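Local coordinates for xyloglucanase (Paenibacillus pabuli, PDB 2JEP), which probably hydrolyses the beta-1,4-linked glucan backbone of xyloglucan, a plant cell-wall polysaccharide, as an endo-acting glycoside hydrolase of family 5, at residues Val90-Asn95 with Tyr102-Ala107; Arg174-Ser179 with Arg258-Ala263; Thr229-Thr234 with Phe305-Asp310. One frame throughout, in Å; residues are numbered along the deposited sequence. Where two conformers were deposited one is given.

Contact 1. Residues Val90-Asn95 with Tyr102-Ala107; sequences VSYLNN and YTINAA
Asn95 and Asn105 bring the two backbones closest, with CA atoms 5.3 Å apart. Asn95 ends a short 3-10 segment, 94-95, and its N bonds to Tyr92 O. Asn105 is the N-cap residue of helix 106-120, although its side chain makes no capping bond. One backbone bond joins the segments: Asn105 N donates to Asn95 O over 2.8 Å. The bond is nearly straight, at 166°. Ile104 CA adds a CH...O contact of 3.3 Å to the same Asn95 O, which is thus approached by two neighbouring residues.

In the conformers given, the two asparagine side chains cross at about a right angle, with amide planes 29° apart. In this pair Asn95 OD1 and Asn105 OD1 lie 3.4 Å apart; both are acceptors and do not bond. Deeper in, Ile104 CG2 sits at the edge of the Tyr92 ring, near its plane, 4.0 Å from Tyr92 CD1. Ile104 CD1 stands well off the ring plane, 4.1 Å from both Tyr92 CD1 and Tyr92 CE1. Trp108 of helix 106-120 also meets the Tyr92 ring, at a steep angle. The arrangement closes the loop between strand 85-88 and helix 106-120, a beta-alpha connection of the TIM barrel.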
loop_
_atom_site.group_PDB
_atom_site.type_symbol
_atom_site.label_atom_id
_atom_site.label_comp_id
_atom_site.label_asym_id
_atom_site.label_seq_id
_atom_site.Cartn_x
_atom_site.Cartn_y
_atom_site.Cartn_z
ATOM N N VAL A 90 -8.703 2.098 1.551
ATOM C CA VAL A 90 -10.123 2.131 1.877
ATOM C C VAL A 90 -10.312 1.724 3.327
ATOM O O VAL A 90 -9.825 0.670 3.749
ATOM C CB VAL A 90 -10.958 1.184 0.989
ATOM C CG1 VAL A 90 -12.457 1.346 1.306
ATOM C CG2 VAL A 90 -10.711 1.440 -0.489
ATOM N N SER A 91 -11.014 2.560 4.092
ATOM C CA SER A 91 -11.434 2.183 5.444
ATOM C C SER A 91 -12.906 1.842 5.465
ATOM O O SER A 91 -13.671 2.310 4.629
ATOM C CB SER A 91 -11.172 3.342 6.422
ATOM O OG SER A 91 -9.787 3.532 6.597
ATOM N N TYR A 92 -13.295 1.023 6.440
ATOM C CA TYR A 92 -14.687 0.566 6.537
ATOM C C TYR A 92 -15.282 0.988 7.871
ATOM O O TYR A 92 -16.279 1.719 7.894
ATOM C CB TYR A 92 -14.734 -0.949 6.271
ATOM C CG TYR A 92 -14.490 -1.260 4.811
ATOM C CD1 TYR A 92 -15.529 -1.291 3.901
ATOM C CD2 TYR A 92 -13.197 -1.452 4.316
ATOM C CE1 TYR A 92 -15.321 -1.529 2.560
ATOM C CE2 TYR A 92 -12.970 -1.674 2.968
ATOM C CZ TYR A 92 -14.038 -1.726 2.086
ATOM O OH TYR A 92 -13.858 -1.967 0.730
ATOM N N LEU A 93 -14.670 0.544 8.965
ATOM C CA LEU A 93 -14.933 1.078 10.303
ATOM C C LEU A 93 -16.451 1.015 10.610
ATOM O O LEU A 93 -17.058 -0.056 10.468
ATOM C CB LEU A 93 -14.305 2.464 10.465
ATOM C CG LEU A 93 -12.787 2.541 10.270
ATOM C CD1 LEU A 93 -12.314 3.991 10.174
ATOM C CD2 LEU A 93 -12.082 1.828 11.384
ATOM N N ASN A 94 -17.071 2.137 10.991
ATOM C CA ASN A 94 -18.447 2.027 11.447
ATOM C C ASN A 94 -19.446 1.880 10.270
ATOM O O ASN A 94 -20.649 1.723 10.517
ATOM C CB ASN A 94 -18.804 3.156 12.452
ATOM C CG ASN A 94 -18.007 3.091 13.799
ATOM O OD1 ASN A 94 -17.453 2.051 14.195
ATOM N ND2 ASN A 94 -17.992 4.215 14.518
ATOM N N ASN A 95 -18.964 1.865 9.029
ATOM C CA ASN A 95 -19.796 1.457 7.908
ATOM C C ASN A 95 -20.000 -0.053 7.824
ATOM O O ASN A 95 -20.700 -0.512 6.930
ATOM C CB ASN A 95 -19.269 2.000 6.580
ATOM C CG ASN A 95 -19.429 3.490 6.470
ATOM O OD1 ASN A 95 -20.053 4.129 7.325
ATOM N ND2 ASN A 95 -18.922 4.051 5.375
ATOM N N TYR A 102 -22.586 -8.385 9.652
ATOM C CA TYR A 102 -21.549 -7.362 9.431
ATOM C C TYR A 102 -21.716 -6.692 8.071
ATOM O O TYR A 102 -20.750 -6.508 7.335
ATOM C CB TYR A 102 -20.161 -7.970 9.589
ATOM C CG TYR A 102 -19.847 -8.473 10.977
ATOM C CD1 TYR A 102 -19.658 -7.594 12.030
ATOM C CD2 TYR A 102 -19.689 -9.825 11.224
ATOM C CE1 TYR A 102 -19.314 -8.035 13.299
ATOM C CE2 TYR A 102 -19.360 -10.279 12.496
ATOM C CZ TYR A 102 -19.151 -9.379 13.516
ATOM O OH TYR A 102 -18.789 -9.829 14.768
ATOM N N THR A 103 -22.947 -6.329 7.746
ATOM C CA THR A 103 -23.261 -5.783 6.435
ATOM C C THR A 103 -22.620 -4.415 6.254
ATOM O O THR A 103 -22.771 -3.540 7.080
ATOM C CB THR A 103 -24.781 -5.649 6.252
ATOM O OG1 THR A 103 -25.367 -6.942 6.440
ATOM C CG2 THR A 103 -25.148 -5.077 4.863
ATOM N N ILE A 104 -21.895 -4.259 5.153
ATOM C CA ILE A 104 -21.284 -2.981 4.802
ATOM C C ILE A 104 -22.321 -2.070 4.153
ATOM O O ILE A 104 -23.036 -2.481 3.242
ATOM C CB ILE A 104 -20.101 -3.175 3.823
ATOM C CG1 ILE A 104 -19.044 -4.110 4.418
ATOM C CG2 ILE A 104 -19.463 -1.819 3.455
ATOM C CD1 ILE A 104 -18.017 -4.539 3.407
ATOM N N ASN A 105 -22.330 -0.822 4.613
ATOM C CA ASN A 105 -23.226 0.203 4.033
ATOM C C ASN A 105 -23.133 0.152 2.516
ATOM O O ASN A 105 -22.066 0.258 1.919
ATOM C CB ASN A 105 -22.879 1.635 4.460
ATOM C CG ASN A 105 -23.416 2.014 5.823
ATOM O OD1 ASN A 105 -23.187 3.130 6.287
ATOM N ND2 ASN A 105 -24.128 1.106 6.472
ATOM N N ALA A 106 -24.266 -0.015 1.862
ATOM C CA ALA A 106 -24.323 -0.202 0.415
ATOM C C ALA A 106 -23.803 1.026 -0.339
ATOM O O ALA A 106 -23.115 0.901 -1.332
ATOM C CB ALA A 106 -25.762 -0.552 -0.037
ATOM N N ALA A 107 -24.125 2.225 0.156
ATOM C CA ALA A 107 -23.668 3.452 -0.484
ATOM C C ALA A 107 -22.153 3.556 -0.458
ATOM O O ALA A 107 -21.558 4.102 -1.381
ATOM C CB ALA A 107 -24.318 4.677 0.184
#

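Contact 2. Residues Arg174-Ser179 with Arg258-Ala263; sequences RLIFES and RIMISA. With EDO (1,2-ethanediol), chain D.
Ile176 and Met260 meet inside the beta/alpha (TIM) barrel of this family 5 enzyme. Their strands, 175-178 and 259-265, are not neighbours: strand 222-225 lies between them in the sheet. The contact is therefore made by side chains alone. Ile176 CD1 touches Met260 CE at 4.0 Å, and Met260 SD is only slightly farther from the same methyl. The two side chains cross at about a right angle. Met260 has CG anti to its carbonyl carbon (chi1 -49°) and runs extended beyond it, which carries the terminal methyl across to strand 175-178. Leu223 of the intervening strand also touches Met260.

The second meeting point is polar. Glu178 OE2 and Ser262 OG are 3.9 Å apart, and two waters bridge them. The first water donates to Glu178 OE2 and is 2.8 Å from Ser262 OG. The second lies 2.7 Å from both Glu178 OE2 and Ser262 OG. Glu178 reaches this place with CG anti to its backbone N (chi1 177°) and a fully extended chain.

Outside the pair, Arg87 forms a salt bridge with Glu178 OE1. OE2 faces the waters and has a further partner outside the segments. Backbone bonds to Ile128 and Val126 hold strand 175-178 against strand 125-128. Phe177 points the other way, onto Phe206 and Val210 of helix 193-211, as expected for a barrel strand with one side inward and one outward.

At the start of 258-263, Arg258 carries a 1,2-ethanediol, probably from the crystallisation liquor. Arg258 NH2 donates to O2 of the diol, which lies in the guanidinium plane at its edge, over 3.1 Å and at 163°.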
loop_
_atom_site.group_PDB
_atom_site.type_symbol
_atom_site.label_atom_id
_atom_site.label_comp_id
_atom_site.label_asym_id
_atom_site.label_seq_id
_atom_site.Cartn_x
_atom_site.Cartn_y
_atom_site.Cartn_z
ATOM N N ARG A 174 -6.532 -6.825 -13.599
ATOM C CA ARG A 174 -6.039 -5.486 -13.281
ATOM C C ARG A 174 -6.495 -5.010 -11.901
ATOM O O ARG A 174 -5.915 -4.074 -11.374
ATOM C CB ARG A 174 -6.369 -4.464 -14.367
ATOM C CG ARG A 174 -5.402 -4.561 -15.561
ATOM C CD ARG A 174 -5.559 -3.416 -16.563
ATOM N NE ARG A 174 -6.867 -3.446 -17.228
ATOM C CZ ARG A 174 -7.914 -2.680 -16.926
ATOM N NH1 ARG A 174 -7.853 -1.816 -15.925
ATOM N NH2 ARG A 174 -9.060 -2.799 -17.618
ATOM N N LEU A 175 -7.516 -5.641 -11.314
ATOM C CA LEU A 175 -7.917 -5.329 -9.945
ATOM C C LEU A 175 -7.314 -6.360 -8.983
ATOM O O LEU A 175 -7.540 -7.574 -9.099
ATOM C CB LEU A 175 -9.442 -5.291 -9.812
ATOM C CG LEU A 175 -9.947 -4.962 -8.405
ATOM C CD1 LEU A 175 -9.486 -3.578 -7.907
ATOM C CD2 LEU A 175 -11.481 -5.062 -8.361
ATOM N N ILE A 176 -6.537 -5.840 -8.034
ATOM C CA ILE A 176 -5.851 -6.583 -6.996
ATOM C C ILE A 176 -6.483 -6.281 -5.656
ATOM O O ILE A 176 -6.757 -5.118 -5.365
ATOM C CB ILE A 176 -4.368 -6.172 -6.967
ATOM C CG1 ILE A 176 -3.690 -6.507 -8.307
ATOM C CG2 ILE A 176 -3.612 -6.816 -5.773
ATOM C CD1 ILE A 176 -2.361 -5.795 -8.512
ATOM N N PHE A 177 -6.727 -7.307 -4.847
ATOM C CA PHE A 177 -7.178 -7.105 -3.478
ATOM C C PHE A 177 -5.973 -7.247 -2.542
ATOM O O PHE A 177 -5.206 -8.205 -2.669
ATOM C CB PHE A 177 -8.219 -8.137 -3.033
ATOM C CG PHE A 177 -9.484 -8.211 -3.860
ATOM C CD1 PHE A 177 -9.957 -7.156 -4.612
ATOM C CD2 PHE A 177 -10.244 -9.355 -3.830
ATOM C CE1 PHE A 177 -11.136 -7.284 -5.343
ATOM C CE2 PHE A 177 -11.427 -9.474 -4.532
ATOM C CZ PHE A 177 -11.863 -8.441 -5.305
ATOM N N GLU A 178 -5.865 -6.330 -1.580
ATOM C CA GLU A 178 -4.809 -6.306 -0.564
ATOM C C GLU A 178 -5.487 -6.533 0.798
ATOM O O GLU A 178 -6.416 -5.819 1.179
ATOM C CB GLU A 178 -4.106 -4.938 -0.610
ATOM C CG GLU A 178 -3.043 -4.722 0.404
ATOM C CD GLU A 178 -2.449 -3.334 0.351
ATOM O OE1 GLU A 178 -2.985 -2.480 -0.372
ATOM O OE2 GLU A 178 -1.424 -3.097 1.030
ATOM N N SER A 179 -5.007 -7.562 1.506
ATOM C CA SER A 179 -5.740 -8.076 2.656
ATOM C C SER A 179 -5.972 -7.071 3.764
ATOM O O SER A 179 -7.011 -7.087 4.427
ATOM C CB SER A 179 -4.992 -9.259 3.223
ATOM O OG SER A 179 -3.684 -8.893 3.643
ATOM N N ARG A 258 -0.490 -16.832 -7.192
ATOM C CA ARG A 258 -1.318 -15.644 -7.445
ATOM C C ARG A 258 -1.437 -14.832 -6.156
ATOM O O ARG A 258 -2.479 -14.220 -5.850
ATOM C CB ARG A 258 -2.702 -15.988 -8.016
ATOM C CG ARG A 258 -2.644 -16.396 -9.502
ATOM C CD ARG A 258 -2.251 -15.228 -10.393
ATOM N NE ARG A 258 -2.260 -15.576 -11.811
ATOM C CZ ARG A 258 -1.266 -16.231 -12.420
ATOM N NH1 ARG A 258 -0.146 -16.586 -11.793
ATOM N NH2 ARG A 258 -1.396 -16.542 -13.695
ATOM N N ILE A 259 -0.330 -14.837 -5.408
ATOM C CA ILE A 259 -0.197 -14.025 -4.203
ATOM C C ILE A 259 1.047 -13.168 -4.347
ATOM O O ILE A 259 2.063 -13.618 -4.868
ATOM C CB ILE A 259 -0.143 -14.889 -2.932
ATOM C CG1 ILE A 259 -1.467 -15.634 -2.764
ATOM C CG2 ILE A 259 0.154 -14.023 -1.691
ATOM C CD1 ILE A 259 -1.433 -16.665 -1.700
ATOM N N MET A 260 0.923 -11.905 -3.942
ATOM C CA MET A 260 2.019 -10.930 -3.939
ATOM C C MET A 260 2.266 -10.523 -2.487
ATOM O O MET A 260 1.349 -10.603 -1.664
ATOM C CB MET A 260 1.629 -9.655 -4.686
ATOM C CG MET A 260 1.021 -9.839 -6.035
ATOM S SD MET A 260 0.475 -8.261 -6.706
ATOM C CE MET A 260 0.490 -8.601 -8.491
ATOM N N ILE A 261 3.473 -10.035 -2.196
ATOM C CA ILE A 261 3.859 -9.652 -0.839
ATOM C C ILE A 261 4.071 -8.144 -0.758
ATOM O O ILE A 261 4.739 -7.555 -1.599
ATOM C CB ILE A 261 5.149 -10.363 -0.396
ATOM C CG1 ILE A 261 5.064 -11.883 -0.621
ATOM C CG2 ILE A 261 5.456 -10.092 1.069
ATOM C CD1 ILE A 261 3.889 -12.580 0.084
ATOM N N SER A 262 3.457 -7.536 0.261
ATOM C CA SER A 262 3.528 -6.095 0.491
ATOM C C SER A 262 4.579 -5.722 1.508
ATOM O O SER A 262 4.698 -6.405 2.501
ATOM C CB SER A 262 2.191 -5.642 1.039
ATOM O OG SER A 262 2.229 -4.331 1.540
ATOM N N ALA A 263 5.319 -4.637 1.247
ATOM C CA ALA A 263 6.099 -3.949 2.284
ATOM C C ALA A 263 6.026 -2.461 1.974
ATOM O O ALA A 263 5.713 -2.065 0.824
ATOM C CB ALA A 263 7.587 -4.438 2.336
HETATM C C1 EDO D . -4.948 -17.804 -14.954
HETATM O O1 EDO D . -6.031 -17.092 -14.338
HETATM C C2 EDO D . -4.482 -17.003 -16.171
HETATM O O2 EDO D . -3.641 -15.907 -15.753
HETATM O O HOH W 1 1.064 -2.127 0.364
HETATM O O HOH W 2 0.067 -3.935 3.114
#

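Contact 3. Residues Thr229-Thr234 with Phe305-Asp310; sequences TNIDYT and FKSMYD
Ile231 of helix 231-235 packs against helix 298-313. Its side chain leaves the backbone toward that helix and divides at CB. One branch, CG2, reaches Ser307 OG at 3.3 Å and Met308 CG at 3.8 Å. The other branch, CG1, lies 3.8 Å from Met308 CG, with Met308 SD a little beyond. With CG1 anti to the carbonyl carbon and chi2 at 172°, the extended branch carries CD1 on to Phe305. There Ile231 CD1 is 4.0 Å from Phe305 CD1 and equally far from Phe305 CE1, meeting the ring obliquely. Chi1 sets Met308 CG beside the isoleucine, and the bend at chi2 keeps SD there; the bend at chi3 directs CE, which packs on Ala263 CB.

Polar links flank this apolar patch. A water donates to Asp232 OD1 and to Ser307 OG, joining the helices. Gln304 gives both residues a further partner: its NE2 bonds Asp232 OD1, and its backbone O bonds Ser307 OG. Asn230 is the N-cap of helix 231-235; its OD1 accepts from Tyr233 N at 2.9 Å. Ile231 also touches Ala263 of strand 259-265. This is helix-on-helix packing in the outer layer of a TIM barrel.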
loop_
_atom_site.group_PDB
_atom_site.type_symbol
_atom_site.label_atom_id
_atom_site.label_comp_id
_atom_site.label_asym_id
_atom_site.label_seq_id
_atom_site.Cartn_x
_atom_site.Cartn_y
_atom_site.Cartn_z
ATOM N N THR A 229 4.097 -4.000 7.691
ATOM C CA THR A 229 4.697 -3.787 6.365
ATOM C C THR A 229 6.223 -3.586 6.440
ATOM O O THR A 229 6.821 -2.942 5.584
ATOM C CB THR A 229 4.009 -2.694 5.535
ATOM O OG1 THR A 229 4.099 -1.434 6.184
ATOM C CG2 THR A 229 2.555 -3.045 5.243
ATOM N N ASN A 230 6.839 -4.191 7.457
ATOM C CA ASN A 230 8.263 -3.987 7.722
ATOM C C ASN A 230 9.087 -5.075 7.033
ATOM O O ASN A 230 8.907 -6.275 7.317
ATOM C CB ASN A 230 8.468 -4.031 9.240
ATOM C CG ASN A 230 9.887 -3.823 9.663
ATOM O OD1 ASN A 230 10.722 -4.678 9.519
ATOM N ND2 ASN A 230 10.144 -2.672 10.231
ATOM N N ILE A 231 10.029 -4.667 6.184
ATOM C CA ILE A 231 10.845 -5.645 5.452
ATOM C C ILE A 231 11.559 -6.634 6.382
ATOM O O ILE A 231 11.427 -7.844 6.226
ATOM C CB ILE A 231 11.849 -4.934 4.517
ATOM C CG1 ILE A 231 11.089 -4.321 3.316
ATOM C CG2 ILE A 231 12.934 -5.898 4.036
ATOM C CD1 ILE A 231 11.940 -3.421 2.402
ATOM N N ASP A 232 12.290 -6.122 7.356
ATOM C CA ASP A 232 13.070 -7.016 8.225
ATOM C C ASP A 232 12.178 -8.014 8.948
ATOM O O ASP A 232 12.527 -9.194 9.085
ATOM C CB ASP A 232 13.808 -6.223 9.269
ATOM C CG ASP A 232 15.040 -5.502 8.727
ATOM O OD1 ASP A 232 15.449 -5.739 7.578
ATOM O OD2 ASP A 232 15.598 -4.721 9.521
ATOM N N TYR A 233 11.026 -7.560 9.414
ATOM C CA TYR A 233 10.138 -8.455 10.165
ATOM C C TYR A 233 9.326 -9.402 9.278
ATOM O O TYR A 233 8.688 -10.313 9.797
ATOM C CB TYR A 233 9.205 -7.666 11.095
ATOM C CG TYR A 233 9.905 -6.929 12.222
ATOM C CD1 TYR A 233 10.980 -7.506 12.892
ATOM C CD2 TYR A 233 9.505 -5.667 12.615
ATOM C CE1 TYR A 233 11.609 -6.854 13.925
ATOM C CE2 TYR A 233 10.137 -5.006 13.656
ATOM C CZ TYR A 233 11.189 -5.607 14.293
ATOM O OH TYR A 233 11.832 -4.947 15.341
ATOM N N THR A 234 9.349 -9.176 7.971
ATOM C CA THR A 234 8.712 -10.030 6.985
ATOM C C THR A 234 9.687 -11.059 6.412
ATOM O O THR A 234 9.317 -12.215 6.200
ATOM C CB THR A 234 8.063 -9.182 5.873
ATOM O OG1 THR A 234 7.198 -8.212 6.478
ATOM C CG2 THR A 234 7.282 -10.026 4.910
ATOM N N PHE A 305 16.038 -4.015 -0.119
ATOM C CA PHE A 305 15.262 -4.510 -1.248
ATOM C C PHE A 305 15.802 -5.841 -1.743
ATOM O O PHE A 305 15.013 -6.730 -2.120
ATOM C CB PHE A 305 15.170 -3.474 -2.368
ATOM C CG PHE A 305 14.161 -2.363 -2.128
ATOM C CD1 PHE A 305 13.723 -2.032 -0.852
ATOM C CD2 PHE A 305 13.668 -1.635 -3.198
ATOM C CE1 PHE A 305 12.820 -1.004 -0.663
ATOM C CE2 PHE A 305 12.766 -0.588 -3.017
ATOM C CZ PHE A 305 12.342 -0.285 -1.737
ATOM N N LYS A 306 17.119 -6.037 -1.693
ATOM C CA LYS A 306 17.641 -7.344 -2.075
ATOM C C LYS A 306 17.055 -8.428 -1.170
ATOM O O LYS A 306 16.796 -9.540 -1.634
ATOM C CB LYS A 306 19.163 -7.384 -2.035
ATOM C CG LYS A 306 19.703 -8.701 -2.590
ATOM C CD LYS A 306 21.211 -8.659 -2.751
ATOM C CE LYS A 306 21.708 -9.903 -3.457
ATOM N NZ LYS A 306 21.584 -11.113 -2.597
ATOM N N SER A 307 16.816 -8.126 0.102
ATOM C CA SER A 307 16.305 -9.158 1.004
ATOM C C SER A 307 14.896 -9.599 0.608
ATOM O O SER A 307 14.560 -10.784 0.742
ATOM C CB SER A 307 16.386 -8.714 2.456
ATOM O OG SER A 307 15.385 -7.782 2.835
ATOM N N MET A 308 14.075 -8.670 0.102
ATOM C CA MET A 308 12.747 -9.031 -0.372
ATOM C C MET A 308 12.825 -9.853 -1.656
ATOM O O MET A 308 12.059 -10.798 -1.855
ATOM C CB MET A 308 11.886 -7.771 -0.605
ATOM C CG MET A 308 11.495 -7.034 0.655
ATOM S SD MET A 308 10.327 -7.950 1.708
ATOM C CE MET A 308 8.791 -7.815 0.746
ATOM N N TYR A 309 13.751 -9.495 -2.539
ATOM C CA TYR A 309 13.973 -10.257 -3.762
ATOM C C TYR A 309 14.374 -11.694 -3.435
ATOM O O TYR A 309 13.793 -12.671 -3.951
ATOM C CB TYR A 309 15.043 -9.562 -4.610
ATOM C CG TYR A 309 15.424 -10.375 -5.812
ATOM C CD1 TYR A 309 14.677 -10.305 -6.970
ATOM C CD2 TYR A 309 16.541 -11.211 -5.781
ATOM C CE1 TYR A 309 15.010 -11.047 -8.079
ATOM C CE2 TYR A 309 16.870 -11.987 -6.887
ATOM C CZ TYR A 309 16.117 -11.885 -8.024
ATOM O OH TYR A 309 16.460 -12.676 -9.115
ATOM N N ASP A 310 15.365 -11.827 -2.563
ATOM C CA ASP A 310 15.905 -13.148 -2.239
ATOM C C ASP A 310 14.854 -14.044 -1.559
ATOM O O ASP A 310 14.794 -15.249 -1.812
ATOM C CB ASP A 310 17.103 -13.001 -1.320
ATOM C CG ASP A 310 18.345 -12.481 -2.018
ATOM O OD1 ASP A 310 18.427 -12.508 -3.255
ATOM O OD2 ASP A 310 19.260 -12.041 -1.296
HETATM O O HOH W 3 16.185 -7.345 5.530
#

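Contact 2 lies nearest the centre of the chain, inside the barrel, and all its touching residues are buried. Contacts 1 and 3 lie farther out, on opposite sides of that centre; contact 1 is the outermost and includes exposed residues. Contacts 2 and 3 share strand 259-265: Ala263 CB packs on Ile231 CG1 at 3.6 Å, while Ser262 belongs to contact 2's water bridge. Successive residues of one strand thus serve the interior and the helical layer. Contact 1 touches neither. The chemistry differs accordingly. Contact 1 has a direct backbone bond, contact 2 pairs a methyl contact with bridging waters, and contact 3 is mainly apolar with one bridging water.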